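Putative fimbrium tip subunit Fim1C (Bacteroides ovatus, PDB 4EPS) is probably a component of the fimbrial tip, part of the surface filaments that mediate cell adhesion and biofilm formation. Local coordinates at residues A[48-53]-A[58-63]. Sequence-based numbering, arbitrary orientation.
Sequences LFAVKD and DEINNM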
loop_
_atom_site.group_PDB
_atom_site.type_symbol
_atom_site.label_atom_id
_atom_site.label_comp_id
_atom_site.label_asym_id
_atom_site.label_seq_id
_atom_site.Cartn_x
_atom_site.Cartn_y
_atom_site.Cartn_z
ATOM N N LEU A 48 0.115 53.241 -25.888
ATOM C CA LEU A 48 0.822 54.224 -25.067
ATOM C C LEU A 48 0.259 55.644 -25.260
ATOM O O LEU A 48 -0.021 56.047 -26.391
ATOM C CB LEU A 48 2.313 54.187 -25.460
ATOM C CG LEU A 48 3.264 55.156 -24.730
ATOM C CD1 LEU A 48 3.387 54.807 -23.252
ATOM C CD2 LEU A 48 4.641 55.119 -25.338
ATOM N N PHE A 49 0.185 56.413 -24.157
ATOM C CA PHE A 49 -0.216 57.826 -24.133
ATOM C C PHE A 49 0.805 58.673 -23.378
ATOM O O PHE A 49 1.328 58.237 -22.346
ATOM C CB PHE A 49 -1.579 58.008 -23.446
ATOM C CG PHE A 49 -2.762 57.401 -24.156
ATOM C CD1 PHE A 49 -3.145 56.084 -23.908
ATOM C CD2 PHE A 49 -3.554 58.175 -25.010
ATOM C CE1 PHE A 49 -4.258 55.531 -24.548
ATOM C CE2 PHE A 49 -4.674 57.624 -25.641
ATOM C CZ PHE A 49 -5.017 56.306 -25.414
ATOM N N ALA A 50 1.040 59.901 -23.856
ATOM C CA ALA A 50 1.887 60.884 -23.183
ATOM C C ALA A 50 1.044 62.127 -22.952
ATOM O O ALA A 50 0.458 62.663 -23.906
ATOM C CB ALA A 50 3.121 61.210 -24.017
ATOM N N VAL A 51 0.933 62.551 -21.689
ATOM C CA VAL A 51 0.138 63.727 -21.326
ATOM C C VAL A 51 1.103 64.822 -20.871
ATOM O O VAL A 51 1.888 64.617 -19.943
ATOM C CB VAL A 51 -0.934 63.370 -20.268
ATOM C CG1 VAL A 51 -1.710 64.597 -19.807
ATOM C CG2 VAL A 51 -1.894 62.309 -20.810
ATOM N N LYS A 52 1.035 65.982 -21.535
ATOM C CA LYS A 52 1.853 67.149 -21.216
ATOM C C LYS A 52 0.907 68.336 -20.999
ATOM O O LYS A 52 0.059 68.600 -21.855
ATOM C CB LYS A 52 2.848 67.416 -22.361
ATOM C CG LYS A 52 3.943 68.425 -22.045
ATOM C CD LYS A 52 4.375 69.161 -23.304
ATOM C CE LYS A 52 5.849 69.520 -23.396
ATOM N NZ LYS A 52 6.441 69.994 -22.111
ATOM N N ASP A 53 1.011 68.990 -19.826
ATOM C CA ASP A 53 0.227 70.167 -19.412
ATOM C C ASP A 53 -1.300 69.985 -19.628
ATOM O O ASP A 53 -1.967 70.884 -20.141
ATOM C CB ASP A 53 0.743 71.431 -20.143
ATOM C CG ASP A 53 2.208 71.750 -19.859
ATOM O OD1 ASP A 53 2.572 71.880 -18.663
ATOM O OD2 ASP A 53 2.985 71.883 -20.831
ATOM N N ASP A 58 -0.027 64.738 -29.541
ATOM C CA ASP A 58 -0.456 64.202 -30.838
ATOM C C ASP A 58 0.461 63.102 -31.336
ATOM O O ASP A 58 -0.002 62.187 -32.021
ATOM C CB ASP A 58 -0.506 65.317 -31.901
ATOM C CG ASP A 58 -1.525 66.413 -31.648
ATOM O OD1 ASP A 58 -2.665 66.085 -31.245
ATOM O OD2 ASP A 58 -1.211 67.593 -31.938
ATOM N N GLU A 59 1.763 63.203 -31.026
ATOM C CA GLU A 59 2.750 62.221 -31.465
ATOM C C GLU A 59 2.669 60.906 -30.651
ATOM O O GLU A 59 3.156 59.901 -31.148
ATOM C CB GLU A 59 4.182 62.803 -31.413
ATOM C CG GLU A 59 4.690 63.138 -30.014
ATOM C CD GLU A 59 6.147 63.549 -29.913
ATOM O OE1 GLU A 59 7.032 62.683 -30.111
ATOM O OE2 GLU A 59 6.401 64.727 -29.572
ATOM N N ILE A 60 2.108 60.923 -29.410
ATOM C CA ILE A 60 2.008 59.736 -28.515
ATOM C C ILE A 60 0.563 59.636 -27.976
ATOM O O ILE A 60 0.277 59.911 -26.804
ATOM C CB ILE A 60 3.079 59.737 -27.361
ATOM C CG1 ILE A 60 4.516 60.091 -27.881
ATOM C CG2 ILE A 60 3.092 58.356 -26.636
ATOM C CD1 ILE A 60 5.520 60.645 -26.851
ATOM N N ASN A 61 -0.349 59.288 -28.871
ATOM C CA ASN A 61 -1.770 59.203 -28.588
ATOM C C ASN A 61 -2.255 57.843 -29.029
ATOM O O ASN A 61 -2.452 57.617 -30.224
ATOM C CB ASN A 61 -2.512 60.357 -29.316
ATOM C CG ASN A 61 -3.966 60.518 -28.939
ATOM O OD1 ASN A 61 -4.592 59.639 -28.348
ATOM N ND2 ASN A 61 -4.537 61.662 -29.268
ATOM N N ASN A 62 -2.375 56.895 -28.064
ATOM C CA ASN A 62 -2.768 55.512 -28.338
ATOM C C ASN A 62 -1.776 54.869 -29.312
ATOM O O ASN A 62 -2.167 54.232 -30.281
ATOM C CB ASN A 62 -4.220 55.406 -28.853
ATOM C CG ASN A 62 -4.737 54.006 -28.783
ATOM O OD1 ASN A 62 -4.338 53.237 -27.907
ATOM N ND2 ASN A 62 -5.578 53.612 -29.737
HETATM N N MSE A 63 -0.481 55.055 -29.056
HETATM C CA MSE A 63 0.555 54.500 -29.913
HETATM C C MSE A 63 0.734 53.005 -29.618
HETATM O O MSE A 63 0.963 52.639 -28.462
HETATM C CB MSE A 63 1.856 55.276 -29.722
HETATM C CG MSE A 63 2.937 54.896 -30.706
HETATM SE SE MSE A 63 4.601 55.872 -30.313
HETATM C CE MSE A 63 4.008 57.438 -30.214
#
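A G1 beta bulge interrupts the antiparallel hairpin of strands 45-52 and 55-67 where Asn62 and Met63 both face Leu48, a compact example of how a hairpin absorbs an irregular excursion in one strand. Two backbone bonds join Leu48 to Met63 (a selenomethionine): Leu48 N donates to Met63 O at 2.8 Å, while Met63 N returns a bond to Leu48 O at 2.9 Å. Further along, Ile60 O receives Ala50 N at 3.0 Å and also a CA-H...O contact from Phe49. Between these bonds the chain of Asn61 and Asn62 departs from regular pairing, Asn62 taking a left-handed backbone conformation.

Each face of the hairpin packs differently. On one, Ile60 points toward 48-53: with CG1 beside the backbone N (chi1 -46°), Ile60 CG2 is anti to it and lies 3.7 Å from Leu48 CG, and Ile60 CB meets Ala50 CB at the same distance. On the other, the Phe49 ring packs against the bulge. Asn62 N sits over one ring face, offset toward the rim, 3.4 Å from Phe49 CE2; Asn62 CB lies 3.6 Å from Phe49 CZ, and the side-chain amide plane of Asn62 is only 15° from the ring plane. Asn61 OD1 approaches Phe49 CE2 obliquely. Asn62 OD1 and ND2 are hydrogen-bonded to Tyr91 OH and Gln95 O respectively, and Phe109 meets the Phe49 ring edge-to-face. Replacing the ring with an alanine here would probably open a gap against the backbone of Asn62 and leave Phe109 without its aromatic partner.

The Leu48-Met63 pair and the Ala50 N-Ile60 O bond thus bracket the irregular stretch, the ring packs against Asn62 between them, and the side-chain bonds of Asn62 tie the bulge to strand 87-92 through Tyr91, and to Gln95 just after that strand.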